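Local coordinates for putative type VI secretion protein (Escherichia coli, PDB 6SKI) that probably acts as a phospholipase toxin of the type VI secretion system, loaded onto the VgrG spike for delivery, at residues H374-K380 with A403-R409; Q213-A218 with Y230-G236; L243-V247 with Q281-E287. One frame throughout, in Å; residues are numbered along the deposited sequence.

Contact 1. Residues H374-K380 with A403-R409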
ATOM      1  N   HIS A 374     -21.183 -12.439 -15.658  1.00 50.09           N
ATOM      2  CA  HIS A 374     -20.062 -13.346 -15.854  1.00 50.09           C
ATOM      3  C   HIS A 374     -20.036 -14.457 -14.816  1.00 50.09           C
ATOM      4  O   HIS A 374     -19.072 -15.225 -14.759  1.00 50.09           O
ATOM      5  CB  HIS A 374     -18.754 -12.558 -15.841  1.00 50.09           C
ATOM      6  CG  HIS A 374     -18.688 -11.507 -16.901  1.00 50.09           C
ATOM      7  ND1 HIS A 374     -18.518 -11.804 -18.235  1.00 50.09           N
ATOM      8  CD2 HIS A 374     -18.792 -10.160 -16.827  1.00 50.09           C
ATOM      9  CE1 HIS A 374     -18.518 -10.686 -18.936  1.00 50.09           C
ATOM     10  NE2 HIS A 374     -18.676  -9.672 -18.104  1.00 50.09           N
ATOM     11  N   GLY A 375     -21.084 -14.565 -14.006  1.00 52.02           N
ATOM     12  CA  GLY A 375     -21.258 -15.636 -13.051  1.00 52.02           C
ATOM     13  C   GLY A 375     -22.741 -15.878 -12.890  1.00 52.02           C
ATOM     14  O   GLY A 375     -23.566 -15.193 -13.496  1.00 52.02           O
ATOM     15  N   LYS A 376     -23.083 -16.869 -12.076  1.00 53.93           N
ATOM     16  CA  LYS A 376     -24.476 -17.211 -11.826  1.00 53.93           C
ATOM     17  C   LYS A 376     -24.900 -16.644 -10.476  1.00 53.93           C
ATOM     18  O   LYS A 376     -24.231 -16.866  -9.460  1.00 53.93           O
ATOM     19  CB  LYS A 376     -24.693 -18.724 -11.898  1.00 53.93           C
ATOM     20  CG  LYS A 376     -23.924 -19.550 -10.884  1.00 53.93           C
ATOM     21  CD  LYS A 376     -24.342 -21.011 -10.933  1.00 53.93           C
ATOM     22  CE  LYS A 376     -25.853 -21.157 -10.903  1.00 53.93           C
ATOM     23  NZ  LYS A 376     -26.291 -22.266 -10.013  1.00 53.93           N
ATOM     24  N   LEU A 377     -25.987 -15.878 -10.485  1.00 54.06           N
ATOM     25  CA  LEU A 377     -26.569 -15.295  -9.283  1.00 54.06           C
ATOM     26  C   LEU A 377     -27.836 -16.064  -8.932  1.00 54.06           C
ATOM     27  O   LEU A 377     -28.757 -16.158  -9.750  1.00 54.06           O
ATOM     28  CB  LEU A 377     -26.875 -13.813  -9.491  1.00 54.06           C
ATOM     29  CG  LEU A 377     -27.240 -13.011  -8.246  1.00 54.06           C
ATOM     30  CD1 LEU A 377     -26.057 -12.930  -7.309  1.00 54.06           C
ATOM     31  CD2 LEU A 377     -27.713 -11.626  -8.632  1.00 54.06           C
ATOM     32  N   THR A 378     -27.882 -16.606  -7.719  1.00 55.16           N
ATOM     33  CA  THR A 378     -28.959 -17.486  -7.298  1.00 55.16           C
ATOM     34  C   THR A 378     -29.335 -17.114  -5.870  1.00 55.16           C
ATOM     35  O   THR A 378     -28.606 -16.393  -5.195  1.00 55.16           O
ATOM     36  CB  THR A 378     -28.518 -18.956  -7.403  1.00 55.16           C
ATOM     37  OG1 THR A 378     -28.028 -19.206  -8.725  1.00 55.16           O
ATOM     38  CG2 THR A 378     -29.673 -19.910  -7.148  1.00 55.16           C
ATOM     39  N   THR A 379     -30.501 -17.571  -5.424  1.00 56.97           N
ATOM     40  CA  THR A 379     -30.829 -17.588  -4.005  1.00 56.97           C
ATOM     41  C   THR A 379     -30.653 -19.013  -3.504  1.00 56.97           C
ATOM     42  O   THR A 379     -31.291 -19.939  -4.014  1.00 56.97           O
ATOM     43  CB  THR A 379     -32.251 -17.101  -3.731  1.00 56.97           C
ATOM     44  OG1 THR A 379     -33.160 -18.198  -3.861  1.00 56.97           O
ATOM     45  CG2 THR A 379     -32.642 -16.004  -4.688  1.00 56.97           C
ATOM     46  N   LYS A 380     -29.787 -19.182  -2.515  1.00 56.13           N
ATOM     47  CA  LYS A 380     -29.471 -20.488  -1.964  1.00 56.13           C
ATOM     48  C   LYS A 380     -30.222 -20.682  -0.658  1.00 56.13           C
ATOM     49  O   LYS A 380     -30.262 -19.776   0.188  1.00 56.13           O
ATOM     50  CB  LYS A 380     -27.967 -20.640  -1.747  1.00 56.13           C
ATOM     51  CG  LYS A 380     -27.187 -20.716  -3.040  1.00 56.13           C
ATOM     52  CD  LYS A 380     -26.752 -22.127  -3.346  1.00 56.13           C
ATOM     53  CE  LYS A 380     -26.055 -22.200  -4.686  1.00 56.13           C
ATOM     54  NZ  LYS A 380     -26.512 -23.368  -5.483  1.00 56.13           N
ATOM     55  N   ALA A 403     -31.911 -18.468   4.025  1.00 57.58           N
ATOM     56  CA  ALA A 403     -31.798 -18.084   2.630  1.00 57.58           C
ATOM     57  C   ALA A 403     -30.753 -16.994   2.489  1.00 57.58           C
ATOM     58  O   ALA A 403     -30.596 -16.148   3.380  1.00 57.58           O
ATOM     59  CB  ALA A 403     -33.136 -17.607   2.067  1.00 57.58           C
ATOM     60  N   ALA A 404     -30.016 -17.042   1.384  1.00 54.65           N
ATOM     61  CA  ALA A 404     -29.064 -15.992   1.053  1.00 54.65           C
ATOM     62  C   ALA A 404     -28.979 -15.853  -0.459  1.00 54.65           C
ATOM     63  O   ALA A 404     -29.508 -16.673  -1.206  1.00 54.65           O
ATOM     64  CB  ALA A 404     -27.685 -16.276   1.647  1.00 54.65           C
ATOM     65  N   VAL A 405     -28.327 -14.788  -0.908  1.00 52.90           N
ATOM     66  CA  VAL A 405     -28.036 -14.599  -2.325  1.00 52.90           C
ATOM     67  C   VAL A 405     -26.590 -14.997  -2.580  1.00 52.90           C
ATOM     68  O   VAL A 405     -25.670 -14.452  -1.964  1.00 52.90           O
ATOM     69  CB  VAL A 405     -28.297 -13.152  -2.761  1.00 52.90           C
ATOM     70  CG1 VAL A 405     -28.110 -13.018  -4.256  1.00 52.90           C
ATOM     71  CG2 VAL A 405     -29.686 -12.739  -2.367  1.00 52.90           C
ATOM     72  N   PHE A 406     -26.390 -15.945  -3.485  1.00 52.00           N
ATOM     73  CA  PHE A 406     -25.077 -16.483  -3.800  1.00 52.00           C
ATOM     74  C   PHE A 406     -24.670 -16.099  -5.215  1.00 52.00           C
ATOM     75  O   PHE A 406     -25.475 -16.168  -6.149  1.00 52.00           O
ATOM     76  CB  PHE A 406     -25.068 -18.003  -3.662  1.00 52.00           C
ATOM     77  CG  PHE A 406     -23.755 -18.562  -3.210  1.00 52.00           C
ATOM     78  CD1 PHE A 406     -23.255 -18.262  -1.958  1.00 52.00           C
ATOM     79  CD2 PHE A 406     -23.024 -19.389  -4.034  1.00 52.00           C
ATOM     80  CE1 PHE A 406     -22.052 -18.777  -1.538  1.00 52.00           C
ATOM     81  CE2 PHE A 406     -21.816 -19.902  -3.622  1.00 52.00           C
ATOM     82  CZ  PHE A 406     -21.334 -19.597  -2.371  1.00 52.00           C
ATOM     83  N   PHE A 407     -23.417 -15.693  -5.362  1.00 50.48           N
ATOM     84  CA  PHE A 407     -22.803 -15.433  -6.652  1.00 50.48           C
ATOM     85  C   PHE A 407     -21.678 -16.434  -6.856  1.00 50.48           C
ATOM     86  O   PHE A 407     -20.799 -16.565  -5.998  1.00 50.48           O
ATOM     87  CB  PHE A 407     -22.268 -14.005  -6.726  1.00 50.48           C
ATOM     88  CG  PHE A 407     -21.711 -13.637  -8.065  1.00 50.48           C
ATOM     89  CD1 PHE A 407     -22.509 -13.659  -9.190  1.00 50.48           C
ATOM     90  CD2 PHE A 407     -20.387 -13.266  -8.198  1.00 50.48           C
ATOM     91  CE1 PHE A 407     -21.999 -13.320 -10.417  1.00 50.48           C
ATOM     92  CE2 PHE A 407     -19.874 -12.927  -9.425  1.00 50.48           C
ATOM     93  CZ  PHE A 407     -20.682 -12.953 -10.535  1.00 50.48           C
ATOM     94  N   GLU A 408     -21.716 -17.147  -7.980  1.00 53.18           N
ATOM     95  CA  GLU A 408     -20.691 -18.122  -8.322  1.00 53.18           C
ATOM     96  C   GLU A 408     -20.035 -17.711  -9.630  1.00 53.18           C
ATOM     97  O   GLU A 408     -20.696 -17.663 -10.670  1.00 53.18           O
ATOM     98  CB  GLU A 408     -21.278 -19.528  -8.446  1.00 53.18           C
ATOM     99  CG  GLU A 408     -21.765 -20.122  -7.145  1.00 53.18           C
ATOM    100  CD  GLU A 408     -23.101 -20.822  -7.291  1.00 53.18           C
ATOM    101  OE1 GLU A 408     -23.111 -22.060  -7.457  1.00 53.18           O
ATOM    102  OE2 GLU A 408     -24.144 -20.134  -7.241  1.00 53.18           O
ATOM    103  N   ARG A 409     -18.740 -17.430  -9.574  1.00 49.64           N
ATOM    104  CA  ARG A 409     -17.944 -17.154 -10.757  1.00 49.64           C
ATOM    105  C   ARG A 409     -16.622 -17.884 -10.605  1.00 49.64           C
ATOM    106  O   ARG A 409     -16.060 -17.929  -9.511  1.00 49.64           O
ATOM    107  CB  ARG A 409     -17.709 -15.654 -10.950  1.00 49.64           C
ATOM    108  CG  ARG A 409     -17.043 -15.315 -12.264  1.00 49.64           C
ATOM    109  CD  ARG A 409     -17.124 -13.836 -12.565  1.00 49.64           C
ATOM    110  NE  ARG A 409     -16.825 -13.028 -11.394  1.00 49.64           N
ATOM    111  CZ  ARG A 409     -16.363 -11.786 -11.449  1.00 49.64           C
ATOM    112  NH1 ARG A 409     -16.151 -11.211 -12.623  1.00 49.64           N
ATOM    113  NH2 ARG A 409     -16.115 -11.121 -10.333  1.00 49.64           N
TER
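Lys376-Lys380 and Ala403-Arg409 run side by side as antiparallel strands, their axes 4.5 Å apart, with Lys376-Glu408, Thr378-Phe406 and Lys380-Ala404 as the hydrogen-bonded pairs. Each of these pairs exchanges two backbone bonds: Phe406 N lies 2.8 Å from Thr378 O. The longest, Ala404 N to Lys380 O, measures 3.0 Å. The non-hydrogen-bonded pairs, Leu377-Phe407 and Thr379-Val405, send their side chains to one face of the sheet. There Leu377, its CG anti to the backbone N (chi1 -169°), brings CD1 to 3.7 Å from Val405 CG1 and 4.0 Å from Phe407 CB. The ring of Phe407 reaches back to Gly375, its CE1 3.6 Å from Gly375 CA. On the other face Glu408 is flanked by two lysines. The CG of Lys376 packs at 3.6 Å on Glu408 CB, while the bent chain of Lys380 lays CG 3.5 Å from Phe406 CB before its amine approaches the acid from the opposite direction. Both amines stay beyond salt-bridge distance of Glu408, and the carboxylate carbon lies in plane at the edge of the Phe406 ring. Leu332 and helix 350-362 border the Leu377 face, helix 72-85 the Lys380 face, and Arg409 turns its guanidinium to a salt bridge with Glu328 on the third strand. The pairing thus illustrates an antiparallel strand pair whose two faces differ in chemistry: Leu377, Val405 and Phe407 give one face an apolar patch, while on the other loosely placed opposite charges probably add a diffuse attraction rather than a specific bond.

Contact 2. Residues Q213-A218 with Y230-G236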
ATOM      1  N   GLN A 213       9.289  19.233   5.382  1.00 49.47           N
ATOM      2  CA  GLN A 213      10.732  19.132   5.570  1.00 49.47           C
ATOM      3  C   GLN A 213      11.055  18.511   6.926  1.00 49.47           C
ATOM      4  O   GLN A 213      11.700  19.109   7.788  1.00 49.47           O
ATOM      5  CB  GLN A 213      11.401  20.494   5.392  1.00 49.47           C
ATOM      6  CG  GLN A 213      11.273  21.021   3.979  1.00 49.47           C
ATOM      7  CD  GLN A 213      12.214  20.322   3.022  1.00 49.47           C
ATOM      8  OE1 GLN A 213      11.821  19.916   1.930  1.00 49.47           O
ATOM      9  NE2 GLN A 213      13.465  20.177   3.429  1.00 49.47           N
ATOM     10  N   ASP A 214      10.568  17.290   7.099  1.00 50.66           N
ATOM     11  CA  ASP A 214      10.767  16.563   8.341  1.00 50.66           C
ATOM     12  C   ASP A 214      12.259  16.370   8.595  1.00 50.66           C
ATOM     13  O   ASP A 214      12.988  15.954   7.685  1.00 50.66           O
ATOM     14  CB  ASP A 214      10.061  15.211   8.275  1.00 50.66           C
ATOM     15  CG  ASP A 214       9.776  14.634   9.642  1.00 50.66           C
ATOM     16  OD1 ASP A 214      10.696  14.055  10.252  1.00 50.66           O
ATOM     17  OD2 ASP A 214       8.625  14.755  10.106  1.00 50.66           O
ATOM     18  N   PRO A 215      12.752  16.673   9.798  1.00 51.23           N
ATOM     19  CA  PRO A 215      14.184  16.489  10.061  1.00 51.23           C
ATOM     20  C   PRO A 215      14.624  15.040  10.020  1.00 51.23           C
ATOM     21  O   PRO A 215      15.813  14.777   9.808  1.00 51.23           O
ATOM     22  CB  PRO A 215      14.345  17.095  11.460  1.00 51.23           C
ATOM     23  CG  PRO A 215      13.266  18.133  11.494  1.00 51.23           C
ATOM     24  CD  PRO A 215      12.107  17.387  10.909  1.00 51.23           C
ATOM     25  N   ALA A 216      13.709  14.089  10.222  1.00 50.84           N
ATOM     26  CA  ALA A 216      14.083  12.683  10.131  1.00 50.84           C
ATOM     27  C   ALA A 216      14.476  12.304   8.712  1.00 50.84           C
ATOM     28  O   ALA A 216      15.350  11.454   8.520  1.00 50.84           O
ATOM     29  CB  ALA A 216      12.940  11.797  10.619  1.00 50.84           C
ATOM     30  N   ILE A 217      13.866  12.939   7.710  1.00 49.90           N
ATOM     31  CA  ILE A 217      14.242  12.666   6.329  1.00 49.90           C
ATOM     32  C   ILE A 217      15.654  13.157   6.056  1.00 49.90           C
ATOM     33  O   ILE A 217      16.460  12.455   5.436  1.00 49.90           O
ATOM     34  CB  ILE A 217      13.233  13.304   5.360  1.00 49.90           C
ATOM     35  CG1 ILE A 217      11.808  12.975   5.784  1.00 49.90           C
ATOM     36  CG2 ILE A 217      13.478  12.809   3.950  1.00 49.90           C
ATOM     37  CD1 ILE A 217      10.768  13.634   4.943  1.00 49.90           C
ATOM     38  N   ALA A 218      15.973  14.376   6.495  1.00 49.35           N
ATOM     39  CA  ALA A 218      17.325  14.890   6.320  1.00 49.35           C
ATOM     40  C   ALA A 218      18.331  14.043   7.084  1.00 49.35           C
ATOM     41  O   ALA A 218      19.444  13.802   6.605  1.00 49.35           O
ATOM     42  CB  ALA A 218      17.394  16.347   6.770  1.00 49.35           C
ATOM     43  N   TYR A 230      24.980  17.296   0.119  1.00 50.63           N
ATOM     44  CA  TYR A 230      23.980  17.256  -0.937  1.00 50.63           C
ATOM     45  C   TYR A 230      23.257  18.590  -0.965  1.00 50.63           C
ATOM     46  O   TYR A 230      22.874  19.115   0.084  1.00 50.63           O
ATOM     47  CB  TYR A 230      22.985  16.104  -0.752  1.00 50.63           C
ATOM     48  CG  TYR A 230      22.228  16.088   0.555  1.00 50.63           C
ATOM     49  CD1 TYR A 230      22.741  15.446   1.668  1.00 50.63           C
ATOM     50  CD2 TYR A 230      20.978  16.677   0.660  1.00 50.63           C
ATOM     51  CE1 TYR A 230      22.047  15.417   2.853  1.00 50.63           C
ATOM     52  CE2 TYR A 230      20.278  16.651   1.839  1.00 50.63           C
ATOM     53  CZ  TYR A 230      20.816  16.019   2.932  1.00 50.63           C
ATOM     54  OH  TYR A 230      20.116  15.993   4.114  1.00 50.63           O
ATOM     55  N   ASP A 231      23.086  19.140  -2.161  1.00 53.37           N
ATOM     56  CA  ASP A 231      22.431  20.426  -2.317  1.00 53.37           C
ATOM     57  C   ASP A 231      20.915  20.241  -2.309  1.00 53.37           C
ATOM     58  O   ASP A 231      20.396  19.127  -2.209  1.00 53.37           O
ATOM     59  CB  ASP A 231      22.907  21.102  -3.598  1.00 53.37           C
ATOM     60  CG  ASP A 231      22.877  22.608  -3.507  1.00 53.37           C
ATOM     61  OD1 ASP A 231      22.944  23.135  -2.380  1.00 53.37           O
ATOM     62  OD2 ASP A 231      22.790  23.266  -4.562  1.00 53.37           O
ATOM     63  N   GLY A 232      20.191  21.348  -2.407  1.00 51.45           N
ATOM     64  CA  GLY A 232      18.746  21.287  -2.415  1.00 51.45           C
ATOM     65  C   GLY A 232      18.166  21.291  -1.020  1.00 51.45           C
ATOM     66  O   GLY A 232      18.858  21.457  -0.012  1.00 51.45           O
ATOM     67  N   LYS A 233      16.851  21.114  -0.968  1.00 49.47           N
ATOM     68  CA  LYS A 233      16.161  21.017   0.308  1.00 49.47           C
ATOM     69  C   LYS A 233      16.730  19.854   1.112  1.00 49.47           C
ATOM     70  O   LYS A 233      16.844  18.740   0.584  1.00 49.47           O
ATOM     71  CB  LYS A 233      14.663  20.828   0.088  1.00 49.47           C
ATOM     72  CG  LYS A 233      13.985  22.019  -0.560  1.00 49.47           C
ATOM     73  CD  LYS A 233      12.613  21.651  -1.082  1.00 49.47           C
ATOM     74  CE  LYS A 233      11.986  22.804  -1.843  1.00 49.47           C
ATOM     75  NZ  LYS A 233      12.805  23.208  -3.018  1.00 49.47           N
ATOM     76  N   PRO A 234      17.094  20.065   2.379  1.00 48.11           N
ATOM     77  CA  PRO A 234      17.769  18.999   3.136  1.00 48.11           C
ATOM     78  C   PRO A 234      16.938  17.743   3.310  1.00 48.11           C
ATOM     79  O   PRO A 234      17.507  16.660   3.488  1.00 48.11           O
ATOM     80  CB  PRO A 234      18.062  19.680   4.478  1.00 48.11           C
ATOM     81  CG  PRO A 234      16.985  20.709   4.585  1.00 48.11           C
ATOM     82  CD  PRO A 234      16.926  21.272   3.200  1.00 48.11           C
ATOM     83  N   SER A 235      15.612  17.847   3.267  1.00 49.51           N
ATOM     84  CA  SER A 235      14.740  16.687   3.359  1.00 49.51           C
ATOM     85  C   SER A 235      14.241  16.225   2.001  1.00 49.51           C
ATOM     86  O   SER A 235      13.475  15.260   1.934  1.00 49.51           O
ATOM     87  CB  SER A 235      13.547  16.988   4.271  1.00 49.51           C
ATOM     88  OG  SER A 235      13.938  17.008   5.630  1.00 49.51           O
ATOM     89  N   GLY A 236      14.638  16.889   0.928  1.00 47.74           N
ATOM     90  CA  GLY A 236      14.308  16.445  -0.407  1.00 47.74           C
ATOM     91  C   GLY A 236      13.070  17.112  -0.959  1.00 47.74           C
ATOM     92  O   GLY A 236      12.478  18.017  -0.367  1.00 47.74           O
TER
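Pro234 O is approached from both segments: Tyr230 OH donates to it at 2.8 Å, in the carbonyl plane on a lone pair, and Ala218 CA makes a CH...O contact at 3.3 Å. The tyrosine can close this ring within its own loop because its CG sits between the backbone N and the carbonyl carbon (chi1 57°), which turns the ring back along 230-236 until its edge meets the Pro234 carbonyl. The next residue, Ser235, then enters the gap between Gln213 and the first turn of helix 215-225. Its hydroxyl donates to Asp214 O, a bond modelled so short that its length is doubtful. Carbon contacts lie beside this link: Ala218 CB lies 4.1 Å from Pro234 CB, and Ile217 CB is 3.9 Å from Ser235 CB. The Gln213 chain, bent at chi2, crosses that of Lys233 at about a right angle. Both backbones turn where they meet. Gln213 ends the preceding helix in a Schellman motif; Asp214 at once N-caps the next, its OD1 accepting from Ala216 N at 3.0 Å on the anti side of the carboxylate. Across from them, Lys233-Gly236 forms a type I turn, closed by Gly236 N to Lys233 O at 2.9 Å, which presents Ser235 at its third position. Here a type I turn packs on the N-terminal turn of a helix. Helix 198-211 packs against Ile217 through Arg209 and Val210, while Tyr230 rests on Ile221 and Leu225 farther along helix 215-225. Strand 184-195 touches Ile217 through Phe191 and Tyr230 through Ile186, and the 230-236 loop leads on into strand 237-243.

Contact 3. Residues L243-V247 with Q281-E287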
ATOM      1  N   LEU A 243      -0.593   7.049  -6.567  1.00 42.00           N
ATOM      2  CA  LEU A 243      -1.467   6.390  -5.611  1.00 42.00           C
ATOM      3  C   LEU A 243      -2.423   5.475  -6.356  1.00 42.00           C
ATOM      4  O   LEU A 243      -2.936   5.835  -7.417  1.00 42.00           O
ATOM      5  CB  LEU A 243      -2.250   7.415  -4.798  1.00 42.00           C
ATOM      6  CG  LEU A 243      -1.437   8.590  -4.261  1.00 42.00           C
ATOM      7  CD1 LEU A 243      -2.361   9.709  -3.835  1.00 42.00           C
ATOM      8  CD2 LEU A 243      -0.542   8.157  -3.119  1.00 42.00           C
ATOM      9  N   PHE A 244      -2.662   4.287  -5.807  1.00 44.12           N
ATOM     10  CA  PHE A 244      -3.488   3.312  -6.505  1.00 44.12           C
ATOM     11  C   PHE A 244      -4.903   3.187  -5.956  1.00 44.12           C
ATOM     12  O   PHE A 244      -5.841   3.075  -6.745  1.00 44.12           O
ATOM     13  CB  PHE A 244      -2.813   1.942  -6.510  1.00 44.12           C
ATOM     14  CG  PHE A 244      -1.917   1.724  -7.691  1.00 44.12           C
ATOM     15  CD1 PHE A 244      -2.455   1.571  -8.955  1.00 44.12           C
ATOM     16  CD2 PHE A 244      -0.547   1.675  -7.547  1.00 44.12           C
ATOM     17  CE1 PHE A 244      -1.648   1.372 -10.045  1.00 44.12           C
ATOM     18  CE2 PHE A 244       0.264   1.476  -8.638  1.00 44.12           C
ATOM     19  CZ  PHE A 244      -0.288   1.324  -9.890  1.00 44.12           C
ATOM     20  N   ASP A 245      -5.095   3.128  -4.641  1.00 45.76           N
ATOM     21  CA  ASP A 245      -6.437   3.310  -4.098  1.00 45.76           C
ATOM     22  C   ASP A 245      -6.361   3.668  -2.623  1.00 45.76           C
ATOM     23  O   ASP A 245      -6.373   2.769  -1.785  1.00 45.76           O
ATOM     24  CB  ASP A 245      -7.261   2.033  -4.282  1.00 45.76           C
ATOM     25  CG  ASP A 245      -8.747   2.297  -4.381  1.00 45.76           C
ATOM     26  OD1 ASP A 245      -9.132   3.411  -4.776  1.00 45.76           O
ATOM     27  OD2 ASP A 245      -9.532   1.383  -4.060  1.00 45.76           O
ATOM     28  N   THR A 246      -6.380   4.951  -2.279  1.00 44.87           N
ATOM     29  CA  THR A 246      -6.049   5.345  -0.912  1.00 44.87           C
ATOM     30  C   THR A 246      -7.148   4.900   0.044  1.00 44.87           C
ATOM     31  O   THR A 246      -8.279   5.390  -0.019  1.00 44.87           O
ATOM     32  CB  THR A 246      -5.826   6.848  -0.817  1.00 44.87           C
ATOM     33  OG1 THR A 246      -4.941   7.262  -1.863  1.00 44.87           O
ATOM     34  CG2 THR A 246      -5.208   7.195   0.521  1.00 44.87           C
ATOM     35  N   VAL A 247      -6.814   3.964   0.923  1.00 44.07           N
ATOM     36  CA  VAL A 247      -7.680   3.540   2.013  1.00 44.07           C
ATOM     37  C   VAL A 247      -6.857   3.721   3.279  1.00 44.07           C
ATOM     38  O   VAL A 247      -5.972   2.911   3.573  1.00 44.07           O
ATOM     39  CB  VAL A 247      -8.161   2.096   1.857  1.00 44.07           C
ATOM     40  CG1 VAL A 247      -8.963   1.669   3.071  1.00 44.07           C
ATOM     41  CG2 VAL A 247      -8.975   1.939   0.588  1.00 44.07           C
ATOM     42  N   GLN A 281      -3.679   9.653  -9.097  1.00 44.18           N
ATOM     43  CA  GLN A 281      -4.339   8.543  -8.433  1.00 44.18           C
ATOM     44  C   GLN A 281      -5.253   7.816  -9.401  1.00 44.18           C
ATOM     45  O   GLN A 281      -5.972   8.442 -10.184  1.00 44.18           O
ATOM     46  CB  GLN A 281      -5.162   8.990  -7.230  1.00 44.18           C
ATOM     47  CG  GLN A 281      -5.525   7.832  -6.329  1.00 44.18           C
ATOM     48  CD  GLN A 281      -6.228   8.252  -5.068  1.00 44.18           C
ATOM     49  OE1 GLN A 281      -7.012   9.193  -5.066  1.00 44.18           O
ATOM     50  NE2 GLN A 281      -5.963   7.542  -3.986  1.00 44.18           N
ATOM     51  N   ILE A 282      -5.220   6.493  -9.339  1.00 43.52           N
ATOM     52  CA  ILE A 282      -6.238   5.653  -9.948  1.00 43.52           C
ATOM     53  C   ILE A 282      -7.207   5.252  -8.848  1.00 43.52           C
ATOM     54  O   ILE A 282      -6.820   5.169  -7.678  1.00 43.52           O
ATOM     55  CB  ILE A 282      -5.627   4.428 -10.643  1.00 43.52           C
ATOM     56  CG1 ILE A 282      -4.410   4.846 -11.462  1.00 43.52           C
ATOM     57  CG2 ILE A 282      -6.642   3.791 -11.564  1.00 43.52           C
ATOM     58  CD1 ILE A 282      -3.711   3.707 -12.146  1.00 43.52           C
ATOM     59  N   THR A 283      -8.473   5.088  -9.199  1.00 44.76           N
ATOM     60  CA  THR A 283      -9.516   4.802  -8.227  1.00 44.76           C
ATOM     61  C   THR A 283     -10.336   3.619  -8.716  1.00 44.76           C
ATOM     62  O   THR A 283     -10.601   3.493  -9.913  1.00 44.76           O
ATOM     63  CB  THR A 283     -10.398   6.045  -8.012  1.00 44.76           C
ATOM     64  OG1 THR A 283      -9.754   6.931  -7.091  1.00 44.76           O
ATOM     65  CG2 THR A 283     -11.774   5.676  -7.484  1.00 44.76           C
ATOM     66  N   ALA A 284     -10.720   2.746  -7.790  1.00 44.38           N
ATOM     67  CA  ALA A 284     -11.530   1.585  -8.127  1.00 44.38           C
ATOM     68  C   ALA A 284     -12.991   1.993  -8.235  1.00 44.38           C
ATOM     69  O   ALA A 284     -13.590   2.441  -7.253  1.00 44.38           O
ATOM     70  CB  ALA A 284     -11.356   0.497  -7.073  1.00 44.38           C
ATOM     71  N   MET A 285     -13.571   1.823  -9.418  1.00 45.58           N
ATOM     72  CA  MET A 285     -14.965   2.177  -9.629  1.00 45.58           C
ATOM     73  C   MET A 285     -15.922   1.122  -9.107  1.00 45.58           C
ATOM     74  O   MET A 285     -17.100   1.427  -8.899  1.00 45.58           O
ATOM     75  CB  MET A 285     -15.240   2.408 -11.116  1.00 45.58           C
ATOM     76  CG  MET A 285     -14.958   3.814 -11.584  1.00 45.58           C
ATOM     77  SD  MET A 285     -15.469   4.143 -13.279  1.00 45.58           S
ATOM     78  CE  MET A 285     -15.988   2.520 -13.816  1.00 45.58           C
ATOM     79  N   ASN A 286     -15.447  -0.098  -8.878  1.00 44.79           N
ATOM     80  CA  ASN A 286     -16.284  -1.200  -8.430  1.00 44.79           C
ATOM     81  C   ASN A 286     -15.754  -1.774  -7.130  1.00 44.79           C
ATOM     82  O   ASN A 286     -15.769  -2.986  -6.908  1.00 44.79           O
ATOM     83  CB  ASN A 286     -16.388  -2.281  -9.499  1.00 44.79           C
ATOM     84  CG  ASN A 286     -16.824  -1.730 -10.834  1.00 44.79           C
ATOM     85  OD1 ASN A 286     -17.879  -1.115 -10.944  1.00 44.79           O
ATOM     86  ND2 ASN A 286     -16.020  -1.957 -11.858  1.00 44.79           N
ATOM     87  N   GLU A 287     -15.281  -0.904  -6.248  1.00 45.09           N
ATOM     88  CA  GLU A 287     -14.936  -1.273  -4.884  1.00 45.09           C
ATOM     89  C   GLU A 287     -16.029  -0.733  -3.978  1.00 45.09           C
ATOM     90  O   GLU A 287     -16.313   0.468  -3.993  1.00 45.09           O
ATOM     91  CB  GLU A 287     -13.570  -0.721  -4.485  1.00 45.09           C
ATOM     92  CG  GLU A 287     -13.227  -0.924  -3.022  1.00 45.09           C
ATOM     93  CD  GLU A 287     -13.151  -2.384  -2.634  1.00 45.09           C
ATOM     94  OE1 GLU A 287     -12.868  -3.226  -3.508  1.00 45.09           O
ATOM     95  OE2 GLU A 287     -13.374  -2.696  -1.449  1.00 45.09           O
TER
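Backbone bonding joins Leu243 to Gln281 as a parallel bridge, with Ile282 N donating to Leu243 O at 3.1 Å and 158°. Beyond it the pairing lapses, and a side chain takes over: Asp245, its CG anti to the backbone N (chi1 -152°), places OD1 3.5 Å from Ala284 N, a weak bond. Among apolar contacts, Phe244 and Ile282 lie side by side pointing the same way, Phe244 CE1 3.8 Å from Ile282 CD1, and Leu243 CB rests 3.6 Å from Gln281 CG. The charged interactions lead outward: Asp245 OD2 is hydrogen-bonded to His310 ND1 and forms a salt bridge with Arg534, an arrangement consistent with the acid of a Ser197-His310-Asp245 triad, as in other alpha/beta hydrolases. Glu287, in the loop after the strand, bonds to Ser489 and forms a salt bridge with Arg289. Asp245 thus lies in the loop just after strand 237-243, which runs parallel to 278-284, with helix 198-211 packed on Leu243, helix 101-108 on Phe244, and helix 416-431 against both Phe244 and Ile282.

Contacts 2 and 3 belong to one run of chain: the turn at 230-236 leads straight into strand 237-243, whose far end opens contact 3, about 30 Å away between centres. Helix 198-211, which follows the putative nucleophile Ser197, packs against both. Contact 3 holds the likely catalytic acid near the centre of the chain, and contact 2 lies at the other end of the strand that leads to it. Contact 1 lies in a separate three-stranded antiparallel sheet, on the other side of the chain's centre from contact 2 and about 55 Å from it between centres. Its nearest atoms come within about 9 Å of contact 3, without touching it.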